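Ecdysteroid-phosphate phosphatase (Bombyx mori, PDB 3C7T) removes the phosphate from ecdysteroid phosphates such as ecdysone 22-phosphate, releasing the active hormones, and also acts as a protein tyrosine phosphatase. Local coordinates at residues S158-T161 / K167-E170; V200-R205 / Q214-G219; L230-G235 / V241-P246. One frame throughout, in Å; residues are numbered along the deposited sequence.

Contact 1: residues S158-T161 / K167-E170; sequences SAET and KRGE
Glu-160 and Arg-168 form a side-on, two-bond salt bridge that ties the loop before helix 162-179 to the second turn of that helix, in the histidine phosphatase domain of this larger protein. The guanidinium offers NE and NH2 along one edge, and each nitrogen takes a different carboxylate oxygen. NE of Arg-168 donates to OE1 of Glu-160 at 2.9 Å with a nearly straight N-H...O angle of 166°, while its NH2 donates to OE2 of Glu-160 at 2.7 Å. Both oxygens use their syn lone pairs, and the two flat groups lie only 10° apart, so the pair is almost coplanar and turning either group would probably strain or break a bond. The side chains meet at about a right angle. Glu-160 reaches straight out from CG (chi2 -168°), whereas Arg-168 bends at chi2 and chi3, which turns its NE-NH2 edge to the carboxylate.

Further partners satisfy OE2, NH1 and NH2. OE2 of Glu-160 also accepts from the backbone N of Lys-122, and on Arg-168 NH1 donates to the carbonyl of Phe-119 and NH2 to that of Glu-120. The buried guanidinium is thus held by one carboxylate and two carbonyls; as Glu-120 lines the tungstate pocket, Arg-168 is a second-shell neighbour of that site, its side chain about 7 Å from that of His-192 and about 11 Å from the bound tungstate.

Thr-161 stands at the N-cap, its side chain capping a backbone N of the first turn. The charged pair is compact: across it, CD of Glu-160 and NH2 of Arg-168 are 3.5 Å apart.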
# COMPACT_ATOMS: atom_id res chain seq x y z
N SER A 158 9.47 -31.83 -10.25
CA SER A 158 10.75 -32.35 -9.79
C SER A 158 11.82 -31.27 -9.70
O SER A 158 11.81 -30.32 -10.49
CB SER A 158 11.22 -33.46 -10.74
OG SER A 158 11.45 -34.67 -10.03
N ALA A 159 12.74 -31.43 -8.75
CA ALA A 159 13.91 -30.57 -8.65
C ALA A 159 14.67 -30.64 -9.96
O ALA A 159 14.50 -31.58 -10.73
CB ALA A 159 14.80 -31.01 -7.49
N GLU A 160 15.51 -29.64 -10.21
CA GLU A 160 16.24 -29.52 -11.46
C GLU A 160 17.59 -28.94 -11.10
O GLU A 160 17.78 -28.39 -10.01
CB GLU A 160 15.48 -28.57 -12.41
CG GLU A 160 15.38 -27.14 -11.84
CD GLU A 160 14.41 -26.21 -12.57
OE1 GLU A 160 14.06 -26.46 -13.75
OE2 GLU A 160 13.99 -25.21 -11.95
N THR A 161 18.55 -29.08 -12.00
CA THR A 161 19.85 -28.46 -11.83
C THR A 161 19.75 -26.98 -12.20
O THR A 161 18.82 -26.56 -12.91
CB THR A 161 20.91 -29.11 -12.71
OG1 THR A 161 20.67 -28.76 -14.08
CG2 THR A 161 20.89 -30.65 -12.56
N LYS A 167 18.10 -22.63 -18.55
CA LYS A 167 17.74 -22.99 -19.91
C LYS A 167 16.23 -22.80 -20.15
O LYS A 167 15.84 -22.25 -21.18
CB LYS A 167 18.17 -24.44 -20.18
CG LYS A 167 17.87 -24.99 -21.59
CD LYS A 167 18.49 -24.13 -22.68
CE LYS A 167 18.38 -24.82 -24.03
NZ LYS A 167 18.85 -23.94 -25.13
N ARG A 168 15.42 -23.28 -19.20
CA ARG A 168 13.97 -23.07 -19.13
C ARG A 168 13.64 -21.60 -19.38
O ARG A 168 12.88 -21.26 -20.28
CB ARG A 168 13.48 -23.36 -17.70
CG ARG A 168 13.11 -24.76 -17.37
CD ARG A 168 11.91 -24.80 -16.46
NE ARG A 168 12.23 -24.64 -15.04
CZ ARG A 168 11.88 -23.58 -14.29
NH1 ARG A 168 11.22 -22.56 -14.82
NH2 ARG A 168 12.19 -23.56 -13.00
N GLY A 169 14.19 -20.74 -18.52
CA GLY A 169 13.87 -19.31 -18.56
C GLY A 169 14.23 -18.65 -19.88
O GLY A 169 13.46 -17.86 -20.43
N GLU A 170 15.43 -18.99 -20.36
CA GLU A 170 15.96 -18.45 -21.60
C GLU A 170 15.13 -18.91 -22.81
O GLU A 170 14.82 -18.10 -23.68
CB GLU A 170 17.42 -18.88 -21.77
CG GLU A 170 18.10 -18.33 -23.02
CD GLU A 170 19.51 -18.86 -23.16
OE1 GLU A 170 20.37 -18.47 -22.35
OE2 GLU A 170 19.76 -19.67 -24.07

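Contact 2: residues V200-R205 / Q214-G219; sequences VGALHR and QPYEIG
Gly-201, in the last turns of helix 193-204, faces Tyr-216 of the extended loop 214-219, their CA atoms 7.2 Å apart. The missing side chain matters: a CB on Gly-201 would run into CE1 of Tyr-216, whereas here that ring atom rests 3.8 Å from the CA of Gly-201. The OH of Tyr-216 comes up to the helix backbone, 3.3 Å from C of Gly-201, and its polar partner is Glu-170.

Over one face of the ring lies the guanidinium of Arg-205, stacked with the planes 16° apart. CZ of Arg-205 is 3.9 Å from the centroid of the Tyr-216 ring and offset toward the rim, a cation-pi contact in which the two side chains run alongside each other head to tail. An extended chain from CG to NE (chi2 167°, chi3 -175°) lays the guanidinium along the ring. Its edge is pinned at two places: NH1 of Arg-205 donates to the O of Gly-201 at 2.8 Å, and NH2 of Arg-205 donates to the O of Gln-214, also at 2.8 Å. Gly-201 O takes the backbone N of Arg-205 as well, from the opposite face of its carbonyl plane. A water bridges NH1 to the same Gln-214 carbonyl, reinforcing the direct bond. Replacing Arg-205 by alanine is likely to leave the Tyr-216 ring without its cationic cover and the Gln-214 carbonyl without its direct donor.

The contact lies at the surface, away from the annotated sites. Helix 162-179 adjoins both segments: Phe-166 stacks on Tyr-216 and Met-173 meets Ala-202, while Leu-203 and His-204 pack on Met-233 of strand 230-235.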
# COMPACT_ATOMS: atom_id res chain seq x y z
N VAL A 200 17.75 -10.00 -18.75
CA VAL A 200 18.98 -9.38 -19.23
C VAL A 200 19.86 -10.43 -19.91
O VAL A 200 20.31 -10.24 -21.04
CB VAL A 200 19.78 -8.70 -18.09
CG1 VAL A 200 21.16 -8.22 -18.59
CG2 VAL A 200 18.98 -7.56 -17.46
N GLY A 201 20.09 -11.55 -19.23
CA GLY A 201 20.86 -12.65 -19.83
C GLY A 201 20.30 -13.23 -21.11
O GLY A 201 21.06 -13.59 -22.02
N ALA A 202 18.97 -13.36 -21.20
CA ALA A 202 18.32 -13.94 -22.38
C ALA A 202 18.37 -13.02 -23.58
O ALA A 202 18.55 -13.47 -24.70
CB ALA A 202 16.87 -14.31 -22.09
N LEU A 203 18.24 -11.72 -23.33
CA LEU A 203 18.22 -10.72 -24.41
C LEU A 203 19.61 -10.33 -24.90
O LEU A 203 19.80 -10.10 -26.10
CB LEU A 203 17.37 -9.50 -24.03
CG LEU A 203 15.87 -9.70 -24.27
CD1 LEU A 203 15.27 -10.77 -23.36
CD2 LEU A 203 15.11 -8.40 -24.09
N HIS A 204 20.58 -10.29 -23.99
CA HIS A 204 21.98 -10.15 -24.40
C HIS A 204 22.44 -11.33 -25.25
O HIS A 204 23.21 -11.16 -26.21
CB HIS A 204 22.89 -9.93 -23.19
CG HIS A 204 22.88 -8.52 -22.68
ND1 HIS A 204 23.35 -8.17 -21.43
CD2 HIS A 204 22.42 -7.37 -23.24
CE1 HIS A 204 23.21 -6.87 -21.26
NE2 HIS A 204 22.64 -6.36 -22.34
N ARG A 205 21.95 -12.53 -24.94
CA ARG A 205 22.25 -13.72 -25.74
C ARG A 205 21.58 -13.71 -27.13
O ARG A 205 21.96 -14.50 -28.00
CB ARG A 205 21.94 -15.00 -24.96
CG ARG A 205 23.05 -15.36 -23.99
CD ARG A 205 22.64 -16.42 -23.00
NE ARG A 205 23.67 -16.66 -21.98
CZ ARG A 205 23.97 -15.85 -20.97
NH1 ARG A 205 23.33 -14.69 -20.82
NH2 ARG A 205 24.92 -16.18 -20.11
N GLN A 214 28.49 -12.78 -19.35
CA GLN A 214 28.49 -13.42 -18.04
C GLN A 214 27.66 -14.71 -17.99
O GLN A 214 26.49 -14.71 -18.38
CB GLN A 214 27.96 -12.41 -17.02
CG GLN A 214 29.03 -11.79 -16.15
CD GLN A 214 28.86 -12.16 -14.68
OE1 GLN A 214 28.93 -11.29 -13.79
NE2 GLN A 214 28.60 -13.44 -14.41
N PRO A 215 28.28 -15.82 -17.52
CA PRO A 215 27.54 -17.04 -17.26
C PRO A 215 26.43 -16.74 -16.24
O PRO A 215 26.61 -15.87 -15.39
CB PRO A 215 28.59 -17.97 -16.63
CG PRO A 215 29.88 -17.47 -17.17
CD PRO A 215 29.72 -15.99 -17.25
N TYR A 216 25.31 -17.44 -16.38
CA TYR A 216 24.19 -17.32 -15.44
C TYR A 216 24.61 -17.77 -14.03
O TYR A 216 25.30 -18.78 -13.87
CB TYR A 216 23.03 -18.19 -15.90
CG TYR A 216 22.27 -17.71 -17.12
CD1 TYR A 216 21.50 -16.54 -17.08
CD2 TYR A 216 22.27 -18.46 -18.31
CE1 TYR A 216 20.77 -16.11 -18.19
CE2 TYR A 216 21.54 -18.04 -19.42
CZ TYR A 216 20.80 -16.86 -19.36
OH TYR A 216 20.07 -16.43 -20.44
N GLU A 217 24.16 -17.02 -13.02
CA GLU A 217 24.56 -17.22 -11.62
C GLU A 217 23.37 -17.04 -10.70
O GLU A 217 22.74 -15.97 -10.72
CB GLU A 217 25.55 -16.14 -11.19
CG GLU A 217 27.00 -16.41 -11.40
CD GLU A 217 27.85 -15.38 -10.69
OE1 GLU A 217 27.70 -14.16 -10.97
OE2 GLU A 217 28.68 -15.78 -9.84
N ILE A 218 23.06 -18.03 -9.88
CA ILE A 218 22.20 -17.80 -8.73
C ILE A 218 23.14 -17.24 -7.66
O ILE A 218 24.20 -17.82 -7.37
CB ILE A 218 21.50 -19.12 -8.23
CG1 ILE A 218 20.39 -19.57 -9.20
CG2 ILE A 218 20.95 -18.96 -6.81
CD1 ILE A 218 19.03 -18.86 -9.03
N GLY A 219 22.80 -16.09 -7.10
CA GLY A 219 23.64 -15.56 -6.02
C GLY A 219 24.65 -14.55 -6.50
O GLY A 219 25.58 -14.21 -5.77
O HOH W 1 24.10 -13.33 -18.30

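Contact 3: residues L230-G235 / V241-P246; sequences LGAMRG and VSPPCP
Pro-243 sets its ring against two alternate residues of strand 230-235. Its CB meets CD2 of Leu-230 at 3.6 Å, and CG of Pro-243 sits 3.8 Å from CB of Ala-232. With CG anti to the backbone N (chi1 180°), Leu-230 sends CD2 into the angle between this ring and Cys-245, whose SG touches the same methyl at 3.7 Å. Further along, CG2 of Val-241 lies 4.0 Å from CG of Arg-234 and also touches CB of Ala-232.

One direct backbone bond joins the segments: Val-241 N donates to Ala-232 O at 3.1 Å, fairly straight but entering 40° above the carbonyl plane. Beside it a water links the two chains, accepting from Ala-232 N and donating to Val-241 O, 2.7 Å from each.

Behind this shell, strand 5-11 bonds to strand 230-235 through Gly-231, Met-233 and Gly-235. Trp-6 packs on Val-241 and makes a cation-pi contact with Arg-234, and Val-71 and Met-75 of helix 62-77 cover Leu-230. Outside, Trp-258 of the second subunit packs on Pro-243, which places the proline-rich loop at the homodimer interface.

The arrangement belongs to the edge of the mixed sheet of the histidine phosphatase fold, where strand 239-241 is outermost and strand 230-235 lies next to it, antiparallel beside strand 5-11, which ends at Arg-11, probably an active-site residue, just before His-12, which forms the phosphohistidine intermediate.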
# COMPACT_ATOMS: atom_id res chain seq x y z
N LEU A 230 11.35 -3.24 -11.08
CA LEU A 230 11.12 -3.21 -12.51
C LEU A 230 12.44 -3.04 -13.24
O LEU A 230 13.22 -2.11 -12.97
CB LEU A 230 10.16 -2.07 -12.88
CG LEU A 230 9.81 -1.91 -14.36
CD1 LEU A 230 8.94 -3.05 -14.91
CD2 LEU A 230 9.12 -0.56 -14.61
N GLY A 231 12.70 -3.97 -14.15
CA GLY A 231 13.86 -3.90 -15.01
C GLY A 231 13.41 -3.63 -16.43
O GLY A 231 12.30 -4.04 -16.84
N ALA A 232 14.27 -2.93 -17.19
CA ALA A 232 13.97 -2.54 -18.57
C ALA A 232 15.11 -2.76 -19.58
O ALA A 232 16.29 -2.50 -19.29
CB ALA A 232 13.52 -1.07 -18.63
N MET A 233 14.72 -3.26 -20.75
CA MET A 233 15.58 -3.30 -21.92
C MET A 233 14.85 -2.71 -23.12
O MET A 233 13.62 -2.78 -23.22
CB MET A 233 16.02 -4.73 -22.21
CG MET A 233 16.87 -5.30 -21.08
SD MET A 233 17.61 -6.87 -21.46
CE MET A 233 19.07 -6.34 -22.36
N ARG A 234 15.63 -2.11 -24.02
CA ARG A 234 15.12 -1.64 -25.30
C ARG A 234 16.01 -2.14 -26.41
O ARG A 234 17.22 -2.32 -26.22
CB ARG A 234 15.03 -0.12 -25.35
CG ARG A 234 13.87 0.42 -24.58
CD ARG A 234 13.63 1.86 -24.91
NE ARG A 234 12.84 1.99 -26.13
CZ ARG A 234 12.26 3.11 -26.51
NH1 ARG A 234 12.37 4.21 -25.77
NH2 ARG A 234 11.55 3.14 -27.64
N GLY A 235 15.40 -2.37 -27.56
CA GLY A 235 16.11 -2.86 -28.74
C GLY A 235 15.14 -3.14 -29.87
O GLY A 235 13.98 -2.71 -29.81
N VAL A 241 18.40 -0.32 -19.91
CA VAL A 241 18.12 1.11 -19.78
C VAL A 241 17.24 1.40 -18.57
O VAL A 241 16.64 0.49 -17.98
CB VAL A 241 17.45 1.69 -21.05
CG1 VAL A 241 18.31 1.40 -22.28
CG2 VAL A 241 16.03 1.13 -21.24
N SER A 242 17.15 2.67 -18.22
CA SER A 242 16.23 3.12 -17.19
C SER A 242 14.79 2.81 -17.60
O SER A 242 14.40 3.09 -18.74
CB SER A 242 16.40 4.62 -16.97
OG SER A 242 15.51 5.06 -15.96
N PRO A 243 13.99 2.20 -16.71
CA PRO A 243 12.57 2.10 -17.05
C PRO A 243 11.86 3.47 -17.16
O PRO A 243 12.35 4.46 -16.63
CB PRO A 243 11.99 1.21 -15.94
CG PRO A 243 13.20 0.63 -15.20
CD PRO A 243 14.31 1.58 -15.40
N PRO A 244 10.72 3.53 -17.88
CA PRO A 244 10.04 4.81 -18.13
C PRO A 244 9.32 5.41 -16.92
O PRO A 244 8.84 6.55 -17.00
CB PRO A 244 9.03 4.46 -19.21
CG PRO A 244 8.76 2.99 -18.99
CD PRO A 244 10.04 2.39 -18.53
N CYS A 245 9.22 4.64 -15.84
CA CYS A 245 8.60 5.11 -14.60
C CYS A 245 9.53 4.89 -13.41
O CYS A 245 10.41 4.01 -13.46
CB CYS A 245 7.25 4.41 -14.40
SG CYS A 245 7.36 2.65 -13.97
N PRO A 246 9.36 5.68 -12.32
CA PRO A 246 10.30 5.61 -11.18
C PRO A 246 10.27 4.28 -10.40
O PRO A 246 9.34 3.50 -10.57
CB PRO A 246 9.86 6.76 -10.26
CG PRO A 246 8.62 7.33 -10.84
CD PRO A 246 8.26 6.63 -12.10
O HOH W 2 16.55 -1.65 -16.40

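In the fold
Helix 162-179 carries one side of contact 1 and packs against contact 2: Arg-168 points to the loop before it, while Glu-170, two residues on and turned to the other side of the helix, reaches contact 2 through a probable hydrogen bond from its OE1 to Tyr-216 OH, 2.8 Å. Contact 2 meets contact 3 through Met-233, packed against helix 193-204. Contacts 1 and 3 do not touch, their centres about 26 Å apart. The chemistry follows place: contact 1, partly buried, is a hydrogen-bonded salt bridge in the second shell of the tungstate site; contact 2, at the surface, combines a cation-pi stack with carbonyl and water bonds; contact 3, partly buried at the sheet edge beside the second subunit, is mostly apolar.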